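PDB 6ZS0: DMATS type aromatic prenyltransferase from Streptomyces coelicolor, which probably transfers a dimethylallyl group from its diphosphate onto the 5-position of the indole ring of tryptophan, as a 5-dimethylallyltryptophan synthase of the ABBA-barrel fold. Local coordinates for residues L152-G157 and A164-A169; A169-R172 and H176-F179. One frame throughout, in Å; residues are numbered along the deposited sequence.

Contact 1 (L152-G157 and A164-A169)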
loop_
_atom_site.group_PDB
_atom_site.type_symbol
_atom_site.label_atom_id
_atom_site.label_comp_id
_atom_site.label_asym_id
_atom_site.label_seq_id
_atom_site.Cartn_x
_atom_site.Cartn_y
_atom_site.Cartn_z
ATOM N N LEU A 152 4.772 -9.787 1.650
ATOM C CA LEU A 152 5.748 -10.774 1.151
ATOM C C LEU A 152 5.461 -11.071 -0.318
ATOM O O LEU A 152 4.375 -10.679 -0.814
ATOM C CB LEU A 152 5.649 -12.025 2.012
ATOM C CG LEU A 152 5.809 -11.818 3.512
ATOM C CD1 LEU A 152 5.400 -13.058 4.257
ATOM C CD2 LEU A 152 7.249 -11.454 3.823
ATOM N N ASN A 153 6.409 -11.711 -0.988
ATOM C CA ASN A 153 6.451 -11.876 -2.474
ATOM C C ASN A 153 6.177 -13.319 -2.883
ATOM O O ASN A 153 7.073 -14.157 -2.791
ATOM C CB ASN A 153 7.827 -11.473 -2.988
ATOM C CG ASN A 153 7.964 -11.611 -4.485
ATOM O OD1 ASN A 153 6.985 -11.826 -5.194
ATOM N ND2 ASN A 153 9.188 -11.495 -4.964
ATOM N N PRO A 154 4.950 -13.666 -3.325
ATOM C CA PRO A 154 4.666 -15.025 -3.786
ATOM C C PRO A 154 5.556 -15.483 -4.957
ATOM O O PRO A 154 5.652 -16.718 -5.160
ATOM C CB PRO A 154 3.194 -14.926 -4.199
ATOM C CG PRO A 154 2.649 -13.848 -3.319
ATOM C CD PRO A 154 3.747 -12.818 -3.323
ATOM N N ALA A 155 6.135 -14.556 -5.734
ATOM C CA ALA A 155 6.984 -14.840 -6.915
ATOM C C ALA A 155 8.461 -14.919 -6.529
ATOM O O ALA A 155 9.307 -14.896 -7.456
ATOM C CB ALA A 155 6.774 -13.810 -7.989
ATOM N N VAL A 156 8.787 -15.051 -5.238
ATOM C CA VAL A 156 10.200 -15.053 -4.751
ATOM C C VAL A 156 10.993 -16.200 -5.401
ATOM O O VAL A 156 12.215 -16.045 -5.555
ATOM C CB VAL A 156 10.283 -15.122 -3.210
ATOM C CG1 VAL A 156 9.670 -16.381 -2.641
ATOM C CG2 VAL A 156 11.710 -14.968 -2.743
ATOM N N GLY A 157 10.334 -17.319 -5.708
ATOM C CA GLY A 157 10.949 -18.476 -6.404
ATOM C C GLY A 157 10.601 -18.548 -7.882
ATOM O O GLY A 157 10.796 -19.626 -8.484
ATOM N N ALA A 164 1.393 -21.954 -6.149
ATOM C CA ALA A 164 1.690 -23.023 -5.170
ATOM C C ALA A 164 2.098 -22.390 -3.835
ATOM O O ALA A 164 1.738 -22.932 -2.736
ATOM C CB ALA A 164 2.772 -23.931 -5.714
ATOM N N THR A 165 2.831 -21.275 -3.909
ATOM C CA THR A 165 3.296 -20.561 -2.693
ATOM C C THR A 165 2.088 -19.992 -1.948
ATOM O O THR A 165 2.048 -20.150 -0.735
ATOM C CB THR A 165 4.352 -19.517 -3.053
ATOM O OG1 THR A 165 5.386 -20.227 -3.722
ATOM C CG2 THR A 165 4.925 -18.806 -1.851
ATOM N N VAL A 166 1.138 -19.354 -2.639
ATOM C CA VAL A 166 -0.066 -18.771 -1.988
ATOM C C VAL A 166 -0.902 -19.908 -1.378
ATOM O O VAL A 166 -1.371 -19.771 -0.208
ATOM C CB VAL A 166 -0.895 -17.907 -2.948
ATOM C CG1 VAL A 166 -2.182 -17.452 -2.295
ATOM C CG2 VAL A 166 -0.107 -16.704 -3.476
ATOM N N ARG A 167 -1.118 -20.974 -2.138
ATOM C CA ARG A 167 -1.937 -22.105 -1.651
ATOM C C ARG A 167 -1.314 -22.655 -0.362
ATOM O O ARG A 167 -2.042 -22.845 0.597
ATOM C CB ARG A 167 -2.076 -23.172 -2.734
ATOM C CG ARG A 167 -2.784 -24.428 -2.249
ATOM C CD ARG A 167 -2.742 -25.526 -3.278
ATOM N NE ARG A 167 -3.414 -25.177 -4.524
ATOM C CZ ARG A 167 -4.737 -25.224 -4.726
ATOM N NH1 ARG A 167 -5.232 -24.926 -5.916
ATOM N NH2 ARG A 167 -5.564 -25.558 -3.750
ATOM N N GLU A 168 0.002 -22.875 -0.331
ATOM C CA GLU A 168 0.694 -23.449 0.844
ATOM C C GLU A 168 0.635 -22.450 1.997
ATOM O O GLU A 168 0.380 -22.865 3.128
ATOM C CB GLU A 168 2.141 -23.818 0.517
ATOM C CG GLU A 168 2.926 -24.329 1.715
ATOM C CD GLU A 168 2.390 -25.586 2.401
ATOM O OE1 GLU A 168 1.429 -26.211 1.876
ATOM O OE2 GLU A 168 2.943 -25.936 3.452
ATOM N N ALA A 169 0.840 -21.154 1.733
ATOM C CA ALA A 169 0.754 -20.128 2.804
ATOM C C ALA A 169 -0.616 -20.187 3.487
ATOM O O ALA A 169 -0.677 -20.200 4.736
ATOM C CB ALA A 169 1.030 -18.753 2.247
#
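P154 meets V166 with its ring and T165 with its backbone carbonyl. The pyrrolidine ring lies against a single branch of V166: CG2 sits 3.8 Å from P154 CB and 4.0 Å from P154 CG, with the two side chains crossing at a slant. With CG1 anti to the backbone N (chi1 174°), CG2 stands beside that nitrogen and is the branch that meets the ring. The carbonyl of P154 rests against T165, whose CB stands 3.7 Å from P154 O; this is packing, since T165 OG1 is bonded instead to R161 O one turn back, while P154 O has a weak bond from S162 OG. The pairing joins the exit of barrel strand 147-152 to the helix that follows it, a strand-to-helix connection in a protein of the ABBA-barrel fold, in which an antiparallel barrel is surrounded by helices. P154 is itself the second residue of a type I turn from N153 to V156, closed by V156 N to N153 O at 3.1 Å. An Asx turn reinforces it: A155 N reaches N153 OD1 at 2.9 Å, from above the carbonyl plane and rather bent (142°). N153 ND2 makes weak bonds to G130 O and L132 O, and F123 of helix 120-123 packs on L152, T165 and A169.

Contact 2 (A169-R172 and H176-F179)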
loop_
_atom_site.group_PDB
_atom_site.type_symbol
_atom_site.label_atom_id
_atom_site.label_comp_id
_atom_site.label_asym_id
_atom_site.label_seq_id
_atom_site.Cartn_x
_atom_site.Cartn_y
_atom_site.Cartn_z
ATOM N N ALA A 169 0.840 -21.154 1.733
ATOM C CA ALA A 169 0.754 -20.128 2.804
ATOM C C ALA A 169 -0.616 -20.187 3.487
ATOM O O ALA A 169 -0.677 -20.200 4.736
ATOM C CB ALA A 169 1.030 -18.753 2.247
ATOM N N LEU A 170 -1.687 -20.233 2.703
ATOM C CA LEU A 170 -3.064 -20.154 3.253
ATOM C C LEU A 170 -3.319 -21.407 4.094
ATOM O O LEU A 170 -3.836 -21.272 5.208
ATOM C CB LEU A 170 -4.064 -20.005 2.113
ATOM C CG LEU A 170 -4.051 -18.636 1.437
ATOM C CD1 LEU A 170 -4.901 -18.665 0.173
ATOM C CD2 LEU A 170 -4.538 -17.554 2.394
ATOM N N ARG A 171 -2.888 -22.562 3.597
ATOM C CA ARG A 171 -3.003 -23.845 4.336
ATOM C C ARG A 171 -2.309 -23.724 5.696
ATOM O O ARG A 171 -2.923 -24.064 6.719
ATOM C CB ARG A 171 -2.406 -24.994 3.524
ATOM C CG ARG A 171 -2.647 -26.355 4.153
ATOM C CD ARG A 171 -1.659 -27.394 3.691
ATOM N NE ARG A 171 -0.283 -27.143 4.086
ATOM C CZ ARG A 171 0.215 -27.313 5.310
ATOM N NH1 ARG A 171 -0.550 -27.719 6.308
ATOM N NH2 ARG A 171 1.490 -27.067 5.539
ATOM N N ARG A 172 -1.066 -23.272 5.715
ATOM C CA ARG A 172 -0.288 -23.157 6.964
ATOM C C ARG A 172 -0.983 -22.183 7.924
ATOM O O ARG A 172 -0.781 -22.333 9.132
ATOM C CB ARG A 172 1.136 -22.699 6.680
ATOM C CG ARG A 172 1.962 -23.660 5.837
ATOM C CD ARG A 172 3.338 -23.073 5.737
ATOM N NE ARG A 172 4.286 -23.850 4.954
ATOM C CZ ARG A 172 5.590 -23.599 4.916
ATOM N NH1 ARG A 172 6.101 -22.611 5.636
ATOM N NH2 ARG A 172 6.393 -24.360 4.187
ATOM N N HIS A 176 -7.000 -23.949 5.015
ATOM C CA HIS A 176 -7.250 -25.156 4.187
ATOM C C HIS A 176 -7.061 -24.805 2.703
ATOM O O HIS A 176 -5.988 -24.233 2.366
ATOM C CB HIS A 176 -8.626 -25.741 4.553
ATOM C CG HIS A 176 -8.714 -26.098 5.999
ATOM N ND1 HIS A 176 -9.156 -25.197 6.962
ATOM C CD2 HIS A 176 -8.361 -27.220 6.665
ATOM C CE1 HIS A 176 -9.094 -25.765 8.156
ATOM N NE2 HIS A 176 -8.614 -27.012 8.001
ATOM N N GLN A 177 -8.039 -25.108 1.843
ATOM C CA GLN A 177 -7.918 -24.891 0.375
ATOM C C GLN A 177 -8.599 -23.564 -0.026
ATOM O O GLN A 177 -9.139 -23.495 -1.134
ATOM C CB GLN A 177 -8.431 -26.129 -0.377
ATOM C CG GLN A 177 -7.563 -27.379 -0.171
ATOM C CD GLN A 177 -6.068 -27.114 -0.157
ATOM O OE1 GLN A 177 -5.457 -26.771 -1.172
ATOM N NE2 GLN A 177 -5.457 -27.280 1.009
ATOM N N ALA A 178 -8.498 -22.523 0.816
ATOM C CA ALA A 178 -8.977 -21.139 0.539
ATOM C C ALA A 178 -8.476 -20.656 -0.839
ATOM O O ALA A 178 -9.180 -19.876 -1.527
ATOM C CB ALA A 178 -8.528 -20.219 1.653
ATOM N N PHE A 179 -7.295 -21.079 -1.258
ATOM C CA PHE A 179 -6.736 -20.707 -2.581
ATOM C C PHE A 179 -7.800 -20.852 -3.670
ATOM O O PHE A 179 -7.865 -20.001 -4.580
ATOM C CB PHE A 179 -5.537 -21.567 -2.955
ATOM C CG PHE A 179 -4.973 -21.172 -4.287
ATOM C CD1 PHE A 179 -4.148 -20.064 -4.395
ATOM C CD2 PHE A 179 -5.339 -21.852 -5.440
ATOM C CE1 PHE A 179 -3.648 -19.683 -5.630
ATOM C CE2 PHE A 179 -4.852 -21.461 -6.676
ATOM C CZ PHE A 179 -4.015 -20.371 -6.768
HETATM O O HOH W 1 -5.371 -25.275 6.854
#
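R171 and H176 bring their CA atoms to 4.4 Å where helix 162-175 ends, and H176 turns the chain back with a positive phi of 48°, so that the residues after it run beside the last turns. The close pass leaves R171 CA 3.6 Å from H176 O, a CA-H...O contact bent to 124° at the hydrogen. One water completes the junction: it donates to R171 O at 2.7 Å and accepts from H176 N at 2.8 Å, while lying over the centre of one face of the H176 imidazole. Deeper in, L170 points toward the returning chain. With its CG anti to the carbonyl carbon (chi1 -72°), it presents CD1 to the 3-10 segment, 3.7 Å from F179 N and 4.2 Å from A178 CB. F260 of strand 254-260 packs on both L170 and A178, placing this apolar patch between the helix end and the barrel wall. On the outer side, the aliphatic part of R171 does the touching: CB is 3.8 Å from H176 O, and CG is 4.3 Å from Q177 NE2. The chain of R171 then bends at chi3, carrying its guanidinium to a salt bridge with E168, whereas Q177 OE1 accepts from R167. Direct apolar packing thus holds the inner side, and a shared water links the backbone of R171 and H176 at the solvent-facing side.

Helix 162-175 serves both contacts, which share A169 and have centres 11 Å apart, and they illustrate how a helix can be fastened to its incoming and outgoing loops by different means. Contact 1 is buried at every touching residue and binds the helix's early turns to the strand-to-helix loop by direct packing. Contact 2, farther from the centre of the chain, grades from a buried leucine to exposed polar residues and brings in a bridging water. The two also meet through R167, which reaches Q177, and through V166, which turns CG1 to the F179 ring while CG2 serves contact 1.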